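Local coordinates for intestinal fatty acid binding protein (Rattus norvegicus, PDB 1ICM) that binds long-chain fatty acids such as myristate inside a beta-barrel cavity, probably to carry them through the cytosol of intestinal cells, at residues L102-E107 / Q115-E120. Sequence-based numbering, arbitrary orientation.
Sequences LIAVRE and QTYTYE. With MYR (myristic acid), chain B.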
loop_
_atom_site.group_PDB
_atom_site.type_symbol
_atom_site.label_atom_id
_atom_site.label_comp_id
_atom_site.label_asym_id
_atom_site.label_seq_id
_atom_site.Cartn_x
_atom_site.Cartn_y
_atom_site.Cartn_z
ATOM N N LEU A 102 1.712 7.983 8.517
ATOM C CA LEU A 102 0.927 6.879 7.966
ATOM C C LEU A 102 1.833 5.650 8.018
ATOM O O LEU A 102 2.957 5.662 7.489
ATOM C CB LEU A 102 0.545 7.162 6.489
ATOM C CG LEU A 102 -0.460 6.188 5.833
ATOM C CD1 LEU A 102 -1.018 6.824 4.552
ATOM C CD2 LEU A 102 0.282 4.882 5.475
ATOM N N ILE A 103 1.331 4.639 8.676
ATOM C CA ILE A 103 2.107 3.397 8.790
ATOM C C ILE A 103 1.497 2.304 7.925
ATOM O O ILE A 103 0.267 2.136 7.910
ATOM C CB ILE A 103 1.896 2.844 10.212
ATOM C CG1 ILE A 103 2.450 3.816 11.241
ATOM C CG2 ILE A 103 2.648 1.508 10.343
ATOM C CD1 ILE A 103 3.884 4.233 10.994
ATOM N N ALA A 104 2.340 1.504 7.283
ATOM C CA ALA A 104 1.776 0.398 6.518
ATOM C C ALA A 104 2.567 -0.876 6.824
ATOM O O ALA A 104 3.787 -0.824 7.002
ATOM C CB ALA A 104 1.787 0.660 5.016
ATOM N N VAL A 105 1.859 -1.990 6.823
ATOM C CA VAL A 105 2.498 -3.280 7.059
ATOM C C VAL A 105 2.043 -4.290 6.009
ATOM O O VAL A 105 0.865 -4.353 5.671
ATOM C CB VAL A 105 2.024 -3.857 8.402
ATOM C CG1 VAL A 105 2.690 -5.208 8.729
ATOM C CG2 VAL A 105 2.223 -2.825 9.507
ATOM N N ARG A 106 2.998 -5.078 5.536
ATOM C CA ARG A 106 2.720 -6.141 4.582
ATOM C C ARG A 106 3.162 -7.435 5.261
ATOM O O ARG A 106 4.283 -7.559 5.727
ATOM C CB ARG A 106 3.541 -6.048 3.315
ATOM C CG ARG A 106 2.955 -5.050 2.335
ATOM C CD ARG A 106 3.811 -4.966 1.083
ATOM N NE ARG A 106 3.135 -4.158 0.077
ATOM C CZ ARG A 106 3.697 -3.275 -0.732
ATOM N NH1 ARG A 106 5.000 -2.989 -0.647
ATOM N NH2 ARG A 106 2.931 -2.625 -1.609
ATOM N N GLU A 107 2.259 -8.394 5.314
ATOM C CA GLU A 107 2.625 -9.664 5.906
ATOM C C GLU A 107 1.861 -10.796 5.205
ATOM O O GLU A 107 0.764 -10.586 4.703
ATOM C CB GLU A 107 2.304 -9.585 7.395
ATOM C CG GLU A 107 0.824 -9.796 7.643
ATOM C CD GLU A 107 0.476 -9.494 9.076
ATOM O OE1 GLU A 107 0.965 -10.395 9.924
ATOM O OE2 GLU A 107 -0.195 -8.493 9.356
ATOM N N GLN A 115 -2.300 -6.313 3.769
ATOM C CA GLN A 115 -1.697 -4.990 3.829
ATOM C C GLN A 115 -2.513 -4.185 4.819
ATOM O O GLN A 115 -3.707 -3.968 4.587
ATOM C CB GLN A 115 -1.703 -4.189 2.505
ATOM C CG GLN A 115 -0.681 -4.660 1.474
ATOM C CD GLN A 115 -0.396 -3.687 0.330
ATOM O OE1 GLN A 115 0.768 -3.972 -0.219
ATOM N NE2 GLN A 115 -1.144 -2.752 -0.075
ATOM N N THR A 116 -1.911 -3.746 5.913
ATOM C CA THR A 116 -2.684 -2.973 6.885
ATOM C C THR A 116 -2.151 -1.541 6.875
ATOM O O THR A 116 -0.934 -1.302 6.745
ATOM C CB THR A 116 -2.401 -3.534 8.297
ATOM O OG1 THR A 116 -2.838 -4.864 8.310
ATOM C CG2 THR A 116 -3.267 -2.889 9.371
ATOM N N TYR A 117 -3.067 -0.593 7.063
ATOM C CA TYR A 117 -2.659 0.804 7.164
ATOM C C TYR A 117 -3.265 1.439 8.436
ATOM O O TYR A 117 -4.370 1.100 8.886
ATOM C CB TYR A 117 -3.222 1.693 6.012
ATOM C CG TYR A 117 -3.194 1.160 4.586
ATOM C CD1 TYR A 117 -1.979 0.817 3.984
ATOM C CD2 TYR A 117 -4.364 1.041 3.831
ATOM C CE1 TYR A 117 -1.927 0.342 2.671
ATOM C CE2 TYR A 117 -4.325 0.586 2.508
ATOM C CZ TYR A 117 -3.105 0.217 1.932
ATOM O OH TYR A 117 -3.045 -0.256 0.637
ATOM N N THR A 118 -2.581 2.452 8.947
ATOM C CA THR A 118 -3.141 3.228 10.048
ATOM C C THR A 118 -2.867 4.710 9.750
ATOM O O THR A 118 -1.795 5.107 9.284
ATOM C CB THR A 118 -2.587 2.926 11.471
ATOM O OG1 THR A 118 -1.181 3.109 11.441
ATOM C CG2 THR A 118 -2.911 1.503 11.922
ATOM N N TYR A 119 -3.867 5.518 10.073
ATOM C CA TYR A 119 -3.753 6.949 9.868
ATOM C C TYR A 119 -4.733 7.676 10.806
ATOM O O TYR A 119 -5.934 7.349 10.830
ATOM C CB TYR A 119 -4.100 7.318 8.410
ATOM C CG TYR A 119 -4.076 8.809 8.134
ATOM C CD1 TYR A 119 -2.872 9.498 7.964
ATOM C CD2 TYR A 119 -5.269 9.496 7.942
ATOM C CE1 TYR A 119 -2.760 10.858 7.670
ATOM C CE2 TYR A 119 -5.183 10.855 7.622
ATOM C CZ TYR A 119 -3.966 11.534 7.517
ATOM O OH TYR A 119 -3.931 12.873 7.194
ATOM N N GLU A 120 -4.179 8.581 11.625
ATOM C CA GLU A 120 -4.921 9.402 12.551
ATOM C C GLU A 120 -5.891 8.635 13.371
ATOM O O GLU A 120 -7.019 9.057 13.541
ATOM C CB GLU A 120 -5.685 10.482 11.791
ATOM C CG GLU A 120 -4.736 11.540 11.228
ATOM C CD GLU A 120 -4.112 12.308 12.360
ATOM O OE1 GLU A 120 -4.985 13.105 12.942
ATOM O OE2 GLU A 120 -2.940 12.198 12.686
HETATM C C1 MYR B . 4.681 0.227 -2.234
HETATM O O1 MYR B . 3.947 -0.468 -3.036
HETATM O O2 MYR B . 5.434 -0.314 -1.465
HETATM C C2 MYR B . 4.529 1.740 -2.352
HETATM C C3 MYR B . 4.019 2.432 -1.102
HETATM C C4 MYR B . 2.615 2.016 -0.676
HETATM C C5 MYR B . 2.068 2.761 0.542
HETATM C C6 MYR B . 0.553 2.576 0.651
HETATM C C7 MYR B . -0.218 3.765 1.204
HETATM C C8 MYR B . -1.484 3.998 0.382
HETATM C C9 MYR B . -2.698 4.230 1.253
HETATM C C10 MYR B . -4.013 3.937 0.552
HETATM C C11 MYR B . -4.620 5.200 -0.024
HETATM C C12 MYR B . -5.744 5.008 -1.026
HETATM C C13 MYR B . -6.162 6.357 -1.587
HETATM C C14 MYR B . -7.427 6.344 -2.428
HETATM O O HOH W 1 -0.614 -6.408 7.549
HETATM O O HOH W 2 -2.517 -6.453 10.946
#
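Arg106 and Gln115 run side by side from a non-hydrogen-bonded pair of two antiparallel strands, both reaching into the barrel where the carboxylate of myristate lies. From CB the arginine goes out with CG beside its own backbone N (chi1 -81°), and the chain is then extended as far as NE. Arg106 CG packs against Gln115 CG at 3.8 Å, and Arg106 CD passes 3.5 Å from Gln115 OE1. Arg106 NE lies 2.4 Å from Gln115 OE1, too close to be taken at face value, while NH2 adds a weak bond to that oxygen. At the tip, Arg106 NH2 donates to myristate O1 (2.8 Å, N-H...O 166°) in the guanidinium plane, and NH1 makes a more bent bond to O2. The amide plane is turned 37° from the guanidinium; OE1 sits at the guanidinium edge and, if the short contact is real, may help orient it. Further along this face, the Tyr117 ring meets Ala104 CB at its edge, with Tyr117 CD1 3.9 Å away, and lays one face against the alkyl chain, C9 standing over its centre. On the outer face, Thr118 OG1 touches Ile103 CB at 3.3 Å, and paired backbone bonds join Val105 to Thr116 and Ile103 to Thr118. The hairpin of strands 101-109 and 112-119 is flanked by strands 88-95 and 122-130; Trp82 of strand 77-85 touches Arg106, and Tyr119 packs on helix 14-21.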